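Local coordinates for tryparedoxin II (PDB 1I5G), which probably shuttles reducing equivalents from trypanothione to downstream peroxidases as a thioredoxin-like dithiol-disulfide oxidoreductase, at residues A[30-35]-A[110-115]; A[44-49]-A[129-134]; A[64-69]-A[85-90]. The protein carries 1 engineered substitution. All coordinates share one frame; numbering follows the deposited sequence.

Contact 1. Residues A[30-35]-A[110-115]; sequences TVFFYF and PTLVGV
L112 holds CG anti to its backbone N (chi1 -167°) and turns at chi2 (64°), which lays CD1 against Y34 CB at 3.5 Å. Y34, also with CG anti to the backbone N (chi1 177°), carries its ring toward P110, whose CB sits 4.0 Å from Y34 CE1 at the ring edge. The same leucine branch reaches F32 CB at 3.7 Å, so it fills the angle between two aromatic residues. Beyond it, F32 CD2 lies 3.5 Å from G114 CA. F32, Y34 and L112 share one face of the sheet, where L50 of helix 41-57 packs on Y34 and L112. V31, F33, F35, T111, V113 and V115 line the other face: V115 CG2 approaches F33 CE1 at 3.8 Å, and L100 of helix 94-103 covers F33 and F35. The antiparallel pair 30-36 and 111-116 of the thioredoxin-fold sheet is joined by three reciprocal pairs of backbone bonds, among them F33 N to V113 O at 2.8 Å. Just beyond the last pair, F35 with T111, comes P110, preceded by a cis peptide bond as at the cis-proline of thioredoxins; it also touches the bound glutathionylspermidine. Regular backbone pairing and apolar contacts on both faces thus anchor a ligand-binding loop residue directly to the buried sheet.

Contact 2. Residues A[44-49]-A[129-134]; sequences RAFTPQ and TMVVKD
The helix that starts beside the glutathionylspermidine pocket, 41-57, meets the C-terminal helix 127-133 through F46 and Q49 on one side and V131 and V132 on the other. The short helical segments pass 10.5 Å apart at 55°, a wide spacing bridged mainly by side chains; of the backbone, Q49 O comes within 4.1 Å of V131 CG1. F46 has CG anti to the backbone N (chi1 171°), which carries the ring out across the gap. Its CE1 touches V131 CG1 at 3.8 Å, the two side chains running at about a right angle. V132 CG2 comes to the ring edge, 4.0 Å from F46 CE1. In the thioredoxin fold the redox motif lies at the N-terminal end of the first of these helices; here the helix is kinked at P48, and F46, near the pocket but not part of it, also packs on P110. R128, next to this contact, is itself a pocket residue. Toward solvent, the Q49 amide lies beside the V132 methyl: OE1 is 4.0 Å from V132 CG2, and NE2 is equally far from it, a van der Waals contact in which neither amide end is singled out. W142 packs on V131.

Contact 3. Residues A[64-69]-A[85-90]; sequences EVMLIS and PWLALP
V65 CG1 stands over the five-membered ring of W86, 3.5 Å from its centroid and only 9° off the ring normal, a CH-pi contact. P85 CD lies over the opposite face of the indole, offset toward the rim, so the ring has a valine methyl centred on one face and part of its own neighbour on the other. W86 CG sits between its backbone N and carbonyl carbon (chi1 49°), which folds the indole back over V65; L50 and I51 of helix 41-57 pack on it too. Its NE1 is buried and has no hydrogen-bond partner. Along the strand, L67 CB meets A88 CB at 3.8 Å, and I68 CD1 reaches L89 CB at 3.6 Å. The two strands are parallel neighbours of the beta-alpha-beta unit 63-69, 74-81, 87-88, and helix 74-81 covers the face carrying L67 and A88 through F77 and Y81. Three backbone bonds alternate between the strands: L87 N to V65 O, L67 N to L87 O at 2.9 Å, and L89 N to L67 O. Where the pairing ends, a water takes over, accepting from S69 N and donating to L89 O. At the other end E64 bends so that its CG lies 3.4 Å from L87 CD1, while OE2 accepts from V65 N at 3.0 Å and is hydrogen-bonded to Y54 OH. These two bonds to OE2 would tend to stabilise the buried carboxylate as the anion. Replacing E64 by an alanine removes the carboxylate, and would probably leave V65 N and Y54 OH without their shared partner and open a gap beside L87 CD1.

How the contacts relate
Contacts 1 and 3 are buried and belong to one sheet, in which strands 30-36 and 63-69 are neighbours joined by F32 O to M66 N and Y34 O to I68 N. Backbone hydrogen bonds hold both, but contact 1 is antiparallel with three reciprocal pairs, whereas contact 3 is a short parallel pairing that gives way to a water. Contact 2, partly buried, joins two helices mainly by side-chain packing, without backbone pairing. It is tied to contact 1 through Y34 OH with T47 OG1 and F46 against P110, and touches contact 3 more lightly, T47 O near W86 CH2. P110 belongs to the ligand pocket, F46 lies about 7 Å from the ligand, and contact 3 is farther from it.

Contact 1. Residues A[30-35]-A[110-115]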
loop_
_atom_site.group_PDB
_atom_site.type_symbol
_atom_site.label_atom_id
_atom_site.label_comp_id
_atom_site.label_asym_id
_atom_site.label_seq_id
_atom_site.Cartn_x
_atom_site.Cartn_y
_atom_site.Cartn_z
ATOM N N THR A 30 -5.614 9.697 2.089
ATOM C CA THR A 30 -6.065 8.322 1.832
ATOM C C THR A 30 -4.814 7.459 1.740
ATOM O O THR A 30 -3.843 7.882 1.088
ATOM C CB THR A 30 -6.818 8.246 0.500
ATOM O OG1 THR A 30 -7.954 9.119 0.553
ATOM C CG2 THR A 30 -7.346 6.840 0.297
ATOM N N VAL A 31 -4.781 6.294 2.367
ATOM C CA VAL A 31 -3.621 5.412 2.384
ATOM C C VAL A 31 -4.053 4.113 1.707
ATOM O O VAL A 31 -5.021 3.471 2.134
ATOM C CB VAL A 31 -3.104 5.160 3.806
ATOM C CG1 VAL A 31 -1.931 4.177 3.721
ATOM C CG2 VAL A 31 -2.682 6.482 4.459
ATOM N N PHE A 32 -3.314 3.768 0.664
ATOM C CA PHE A 32 -3.565 2.523 -0.071
ATOM C C PHE A 32 -2.588 1.446 0.335
ATOM O O PHE A 32 -1.379 1.571 0.143
ATOM C CB PHE A 32 -3.491 2.734 -1.595
ATOM C CG PHE A 32 -4.607 3.573 -2.122
ATOM C CD1 PHE A 32 -4.468 4.946 -2.173
ATOM C CD2 PHE A 32 -5.828 3.031 -2.543
ATOM C CE1 PHE A 32 -5.482 5.758 -2.647
ATOM C CE2 PHE A 32 -6.856 3.798 -3.014
ATOM C CZ PHE A 32 -6.691 5.173 -3.065
ATOM N N PHE A 33 -3.128 0.357 0.856
ATOM C CA PHE A 33 -2.372 -0.804 1.280
ATOM C C PHE A 33 -2.284 -1.699 0.066
ATOM O O PHE A 33 -3.273 -2.192 -0.470
ATOM C CB PHE A 33 -3.096 -1.472 2.426
ATOM C CG PHE A 33 -3.068 -0.710 3.715
ATOM C CD1 PHE A 33 -4.004 0.274 3.949
ATOM C CD2 PHE A 33 -2.117 -0.979 4.680
ATOM C CE1 PHE A 33 -3.973 0.970 5.133
ATOM C CE2 PHE A 33 -2.088 -0.270 5.886
ATOM C CZ PHE A 33 -3.036 0.704 6.087
ATOM N N TYR A 34 -1.064 -1.910 -0.410
ATOM C CA TYR A 34 -0.799 -2.624 -1.650
ATOM C C TYR A 34 -0.201 -3.982 -1.334
ATOM O O TYR A 34 0.956 -4.136 -0.950
ATOM C CB TYR A 34 0.195 -1.823 -2.533
ATOM C CG TYR A 34 0.610 -2.498 -3.832
ATOM C CD1 TYR A 34 -0.298 -3.277 -4.516
ATOM C CD2 TYR A 34 1.889 -2.382 -4.371
ATOM C CE1 TYR A 34 0.023 -3.895 -5.670
ATOM C CE2 TYR A 34 2.211 -3.011 -5.534
ATOM C CZ TYR A 34 1.280 -3.779 -6.204
ATOM O OH TYR A 34 1.578 -4.460 -7.379
ATOM N N PHE A 35 -1.013 -5.016 -1.488
ATOM C CA PHE A 35 -0.632 -6.409 -1.258
ATOM C C PHE A 35 -0.050 -6.955 -2.541
ATOM O O PHE A 35 -0.743 -7.008 -3.579
ATOM C CB PHE A 35 -1.878 -7.191 -0.806
ATOM C CG PHE A 35 -2.402 -6.712 0.540
ATOM C CD1 PHE A 35 -3.203 -5.595 0.629
ATOM C CD2 PHE A 35 -2.089 -7.388 1.716
ATOM C CE1 PHE A 35 -3.670 -5.159 1.867
ATOM C CE2 PHE A 35 -2.542 -6.959 2.927
ATOM C CZ PHE A 35 -3.323 -5.859 2.987
ATOM N N PRO A 110 -2.402 -9.156 -7.169
ATOM C CA PRO A 110 -2.324 -7.887 -6.433
ATOM C C PRO A 110 -3.671 -7.375 -5.964
ATOM O O PRO A 110 -4.686 -7.533 -6.668
ATOM C CB PRO A 110 -1.812 -6.916 -7.497
ATOM C CG PRO A 110 -2.298 -7.505 -8.794
ATOM C CD PRO A 110 -2.275 -9.002 -8.631
ATOM N N THR A 111 -3.656 -6.757 -4.778
ATOM C CA THR A 111 -4.854 -6.158 -4.168
ATOM C C THR A 111 -4.443 -4.806 -3.605
ATOM O O THR A 111 -3.374 -4.640 -3.028
ATOM C CB THR A 111 -5.472 -7.011 -3.023
ATOM O OG1 THR A 111 -6.026 -8.223 -3.547
ATOM C CG2 THR A 111 -6.654 -6.353 -2.348
ATOM N N LEU A 112 -5.306 -3.808 -3.749
ATOM C CA LEU A 112 -5.042 -2.437 -3.330
ATOM C C LEU A 112 -6.248 -1.886 -2.613
ATOM O O LEU A 112 -7.318 -1.710 -3.219
ATOM C CB LEU A 112 -4.670 -1.601 -4.564
ATOM C CG LEU A 112 -4.055 -0.225 -4.328
ATOM C CD1 LEU A 112 -2.734 -0.288 -3.647
ATOM C CD2 LEU A 112 -3.928 0.425 -5.711
ATOM N N VAL A 113 -6.099 -1.630 -1.324
ATOM C CA VAL A 113 -7.205 -1.230 -0.452
ATOM C C VAL A 113 -6.944 0.164 0.090
ATOM O O VAL A 113 -5.924 0.415 0.749
ATOM C CB VAL A 113 -7.368 -2.216 0.713
ATOM C CG1 VAL A 113 -8.452 -1.767 1.677
ATOM C CG2 VAL A 113 -7.687 -3.616 0.144
ATOM N N GLY A 114 -7.842 1.097 -0.166
ATOM C CA GLY A 114 -7.722 2.456 0.298
ATOM C C GLY A 114 -8.509 2.687 1.552
ATOM O O GLY A 114 -9.694 2.288 1.695
ATOM N N VAL A 115 -7.860 3.353 2.492
ATOM C CA VAL A 115 -8.393 3.684 3.801
ATOM C C VAL A 115 -8.214 5.156 4.122
ATOM O O VAL A 115 -7.212 5.760 3.743
ATOM C CB VAL A 115 -7.659 2.850 4.846
ATOM C CG1 VAL A 115 -8.146 3.135 6.212
ATOM C CG2 VAL A 115 -7.722 1.348 4.522
#

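Contact 2. Residues A[44-49]-A[129-134]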
loop_
_atom_site.group_PDB
_atom_site.type_symbol
_atom_site.label_atom_id
_atom_site.label_comp_id
_atom_site.label_asym_id
_atom_site.label_seq_id
_atom_site.Cartn_x
_atom_site.Cartn_y
_atom_site.Cartn_z
ATOM N N ARG A 44 3.680 -8.300 -10.151
ATOM C CA ARG A 44 4.783 -7.620 -10.788
ATOM C C ARG A 44 4.343 -6.784 -11.993
ATOM O O ARG A 44 4.904 -5.727 -12.256
ATOM C CB ARG A 44 5.809 -8.616 -11.321
ATOM C CG ARG A 44 6.558 -9.328 -10.235
ATOM C CD ARG A 44 7.885 -9.937 -10.747
ATOM N NE ARG A 44 7.685 -10.573 -12.047
ATOM C CZ ARG A 44 7.500 -11.880 -12.217
ATOM N NH1 ARG A 44 7.493 -12.742 -11.194
ATOM N NH2 ARG A 44 7.329 -12.358 -13.444
ATOM N N ALA A 45 3.378 -7.277 -12.762
ATOM C CA ALA A 45 2.913 -6.557 -13.943
ATOM C C ALA A 45 2.014 -5.385 -13.598
ATOM O O ALA A 45 1.825 -4.452 -14.368
ATOM C CB ALA A 45 2.163 -7.531 -14.806
ATOM N N PHE A 46 1.398 -5.399 -12.421
ATOM C CA PHE A 46 0.551 -4.276 -12.001
ATOM C C PHE A 46 1.371 -3.152 -11.370
ATOM O O PHE A 46 1.011 -1.981 -11.500
ATOM C CB PHE A 46 -0.565 -4.698 -11.021
ATOM C CG PHE A 46 -1.329 -3.555 -10.397
ATOM C CD1 PHE A 46 -2.187 -2.765 -11.168
ATOM C CD2 PHE A 46 -1.241 -3.238 -9.047
ATOM C CE1 PHE A 46 -2.897 -1.713 -10.613
ATOM C CE2 PHE A 46 -1.941 -2.198 -8.500
ATOM C CZ PHE A 46 -2.776 -1.420 -9.280
ATOM N N THR A 47 2.458 -3.487 -10.685
ATOM C CA THR A 47 3.305 -2.501 -10.019
ATOM C C THR A 47 3.687 -1.281 -10.872
ATOM O O THR A 47 3.543 -0.146 -10.420
ATOM C CB THR A 47 4.524 -3.208 -9.400
ATOM O OG1 THR A 47 4.048 -3.962 -8.258
ATOM C CG2 THR A 47 5.581 -2.218 -8.882
ATOM N N PRO A 48 4.210 -1.443 -12.084
ATOM C CA PRO A 48 4.547 -0.267 -12.894
ATOM C C PRO A 48 3.374 0.657 -13.208
ATOM O O PRO A 48 3.576 1.870 -13.269
ATOM C CB PRO A 48 5.137 -0.875 -14.182
ATOM C CG PRO A 48 4.832 -2.326 -14.158
ATOM C CD PRO A 48 4.543 -2.714 -12.750
ATOM N N GLN A 49 2.185 0.096 -13.400
ATOM C CA GLN A 49 0.978 0.872 -13.616
ATOM C C GLN A 49 0.690 1.688 -12.373
ATOM O O GLN A 49 0.261 2.839 -12.479
ATOM C CB GLN A 49 -0.251 0.015 -13.873
ATOM C CG GLN A 49 -0.116 -0.783 -15.188
ATOM C CD GLN A 49 -1.139 -1.906 -15.245
ATOM O OE1 GLN A 49 -1.229 -2.676 -14.296
ATOM N NE2 GLN A 49 -1.921 -2.027 -16.315
ATOM N N THR A 129 -8.269 -2.589 -9.770
ATOM C CA THR A 129 -8.906 -2.460 -11.065
ATOM C C THR A 129 -9.084 -1.011 -11.466
ATOM O O THR A 129 -8.937 -0.693 -12.651
ATOM C CB THR A 129 -10.207 -3.216 -11.237
ATOM O OG1 THR A 129 -11.352 -2.713 -11.926
ATOM C CG2 THR A 129 -10.326 -4.508 -10.577
ATOM N N MET A 130 -9.389 -0.127 -10.512
ATOM C CA MET A 130 -9.625 1.261 -10.913
ATOM C C MET A 130 -8.381 2.038 -11.274
ATOM O O MET A 130 -8.460 2.951 -12.081
ATOM C CB MET A 130 -10.496 1.976 -9.895
ATOM C CG MET A 130 -11.880 1.383 -9.861
ATOM S SD MET A 130 -12.759 1.104 -11.428
ATOM C CE MET A 130 -12.823 2.749 -11.995
ATOM N N VAL A 131 -7.208 1.715 -10.756
ATOM C CA VAL A 131 -6.018 2.328 -11.278
ATOM C C VAL A 131 -5.879 1.977 -12.756
ATOM O O VAL A 131 -5.458 2.802 -13.560
ATOM C CB VAL A 131 -4.797 1.828 -10.482
ATOM C CG1 VAL A 131 -3.494 1.976 -11.184
ATOM C CG2 VAL A 131 -4.796 2.595 -9.147
ATOM N N VAL A 132 -6.205 0.764 -13.176
ATOM C CA VAL A 132 -6.113 0.380 -14.582
ATOM C C VAL A 132 -7.212 1.035 -15.406
ATOM O O VAL A 132 -6.909 1.504 -16.490
ATOM C CB VAL A 132 -6.207 -1.148 -14.712
ATOM C CG1 VAL A 132 -6.093 -1.562 -16.179
ATOM C CG2 VAL A 132 -5.110 -1.921 -13.953
ATOM N N LYS A 133 -8.438 1.073 -14.894
ATOM C CA LYS A 133 -9.577 1.611 -15.642
ATOM C C LYS A 133 -9.679 3.128 -15.615
ATOM O O LYS A 133 -10.323 3.728 -16.485
ATOM C CB LYS A 133 -10.875 1.002 -15.177
ATOM C CG LYS A 133 -10.966 -0.507 -15.427
ATOM C CD LYS A 133 -12.279 -1.076 -15.035
ATOM C CE LYS A 133 -13.465 -0.663 -15.897
ATOM N NZ LYS A 133 -14.634 -1.520 -15.639
ATOM N N ASP A 134 -9.080 3.786 -14.647
ATOM C CA ASP A 134 -9.172 5.238 -14.459
ATOM C C ASP A 134 -7.777 5.801 -14.225
ATOM O O ASP A 134 -7.469 6.400 -13.175
ATOM C CB ASP A 134 -10.104 5.533 -13.280
ATOM C CG ASP A 134 -10.366 7.016 -13.080
ATOM O OD1 ASP A 134 -10.228 7.808 -14.055
ATOM O OD2 ASP A 134 -10.733 7.366 -11.938
#

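Contact 3. Residues A[64-69]-A[85-90]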
loop_
_atom_site.group_PDB
_atom_site.type_symbol
_atom_site.label_atom_id
_atom_site.label_comp_id
_atom_site.label_asym_id
_atom_site.label_seq_id
_atom_site.Cartn_x
_atom_site.Cartn_y
_atom_site.Cartn_z
ATOM N N GLU A 64 -1.134 8.145 -0.218
ATOM C CA GLU A 64 0.118 7.419 -0.032
ATOM C C GLU A 64 -0.122 5.943 -0.383
ATOM O O GLU A 64 -1.257 5.488 -0.293
ATOM C CB GLU A 64 0.614 7.558 1.407
ATOM C CG GLU A 64 2.016 7.031 1.671
ATOM C CD GLU A 64 2.991 7.583 0.671
ATOM O OE1 GLU A 64 3.490 8.705 0.945
ATOM O OE2 GLU A 64 3.255 6.968 -0.349
ATOM N N VAL A 65 0.915 5.209 -0.762
ATOM C CA VAL A 65 0.827 3.775 -0.984
ATOM C C VAL A 65 1.779 3.121 -0.003
ATOM O O VAL A 65 2.886 3.603 0.243
ATOM C CB VAL A 65 1.128 3.393 -2.449
ATOM C CG1 VAL A 65 1.298 1.912 -2.659
ATOM C CG2 VAL A 65 0.125 4.021 -3.424
ATOM N N MET A 66 1.347 1.993 0.570
ATOM C CA MET A 66 2.173 1.204 1.459
ATOM C C MET A 66 2.200 -0.246 1.019
ATOM O O MET A 66 1.166 -0.912 1.036
ATOM C CB MET A 66 1.702 1.273 2.885
ATOM C CG MET A 66 2.808 0.750 3.797
ATOM S SD MET A 66 2.260 0.726 5.501
ATOM C CE MET A 66 2.316 2.653 5.787
ATOM N N LEU A 67 3.370 -0.745 0.671
ATOM C CA LEU A 67 3.533 -2.149 0.325
ATOM C C LEU A 67 3.354 -3.021 1.553
ATOM O O LEU A 67 4.041 -2.798 2.556
ATOM C CB LEU A 67 4.964 -2.380 -0.194
ATOM C CG LEU A 67 5.347 -3.825 -0.500
ATOM C CD1 LEU A 67 4.455 -4.388 -1.602
ATOM C CD2 LEU A 67 6.803 -3.975 -0.839
ATOM N N ILE A 68 2.456 -3.998 1.412
ATOM C CA ILE A 68 2.257 -5.062 2.398
ATOM C C ILE A 68 2.699 -6.314 1.648
ATOM O O ILE A 68 2.008 -6.821 0.771
ATOM C CB ILE A 68 0.816 -5.123 2.897
ATOM C CG1 ILE A 68 0.292 -3.768 3.368
ATOM C CG2 ILE A 68 0.770 -6.159 4.019
ATOM C CD1 ILE A 68 1.141 -3.084 4.418
ATOM N N SER A 69 3.883 -6.822 1.987
ATOM C CA SER A 69 4.555 -7.808 1.142
ATOM C C SER A 69 4.240 -9.250 1.437
ATOM O O SER A 69 4.374 -9.708 2.564
ATOM C CB SER A 69 6.068 -7.614 1.285
ATOM O OG SER A 69 6.791 -8.709 0.748
ATOM N N PRO A 85 8.477 3.673 -5.320
ATOM C CA PRO A 85 8.707 5.008 -4.772
ATOM C C PRO A 85 7.998 5.353 -3.481
ATOM O O PRO A 85 8.189 6.455 -2.963
ATOM C CB PRO A 85 8.207 5.877 -5.933
ATOM C CG PRO A 85 7.002 5.090 -6.384
ATOM C CD PRO A 85 7.381 3.658 -6.298
ATOM N N TRP A 86 7.178 4.417 -2.967
ATOM C CA TRP A 86 6.263 4.696 -1.859
ATOM C C TRP A 86 6.718 4.065 -0.556
ATOM O O TRP A 86 7.914 3.822 -0.408
ATOM C CB TRP A 86 4.841 4.297 -2.272
ATOM C CG TRP A 86 4.763 2.939 -2.850
ATOM C CD1 TRP A 86 5.067 1.739 -2.250
ATOM C CD2 TRP A 86 4.365 2.600 -4.166
ATOM N NE1 TRP A 86 4.883 0.692 -3.108
ATOM C CE2 TRP A 86 4.439 1.195 -4.308
ATOM C CE3 TRP A 86 3.938 3.364 -5.272
ATOM C CZ2 TRP A 86 4.115 0.549 -5.503
ATOM C CZ3 TRP A 86 3.602 2.712 -6.431
ATOM C CH2 TRP A 86 3.704 1.350 -6.558
ATOM N N LEU A 87 5.852 3.805 0.403
ATOM C CA LEU A 87 6.192 3.304 1.720
ATOM C C LEU A 87 6.077 1.783 1.760
ATOM O O LEU A 87 5.508 1.157 0.853
ATOM C CB LEU A 87 5.254 3.902 2.768
ATOM C CG LEU A 87 5.206 5.436 2.799
ATOM C CD1 LEU A 87 4.348 5.916 3.946
ATOM C CD2 LEU A 87 6.624 6.078 2.844
ATOM N N ALA A 88 6.605 1.183 2.819
ATOM C CA ALA A 88 6.376 -0.227 3.041
ATOM C C ALA A 88 6.284 -0.523 4.511
ATOM O O ALA A 88 6.952 0.053 5.362
ATOM C CB ALA A 88 7.472 -1.086 2.420
ATOM N N LEU A 89 5.435 -1.484 4.837
ATOM C CA LEU A 89 5.454 -2.125 6.162
ATOM C C LEU A 89 6.767 -2.924 6.191
ATOM O O LEU A 89 7.017 -3.693 5.260
ATOM C CB LEU A 89 4.237 -3.056 6.334
ATOM C CG LEU A 89 4.212 -3.724 7.719
ATOM C CD1 LEU A 89 3.848 -2.711 8.781
ATOM C CD2 LEU A 89 3.159 -4.840 7.690
ATOM N N PRO A 90 7.633 -2.765 7.192
ATOM C CA PRO A 90 8.906 -3.484 7.202
ATOM C C PRO A 90 8.729 -4.991 7.077
ATOM O O PRO A 90 7.837 -5.574 7.707
ATOM C CB PRO A 90 9.498 -3.062 8.545
ATOM C CG PRO A 90 8.982 -1.677 8.734
ATOM C CD PRO A 90 7.525 -1.875 8.363
HETATM O O HOH W 1 5.378 -5.874 4.281
#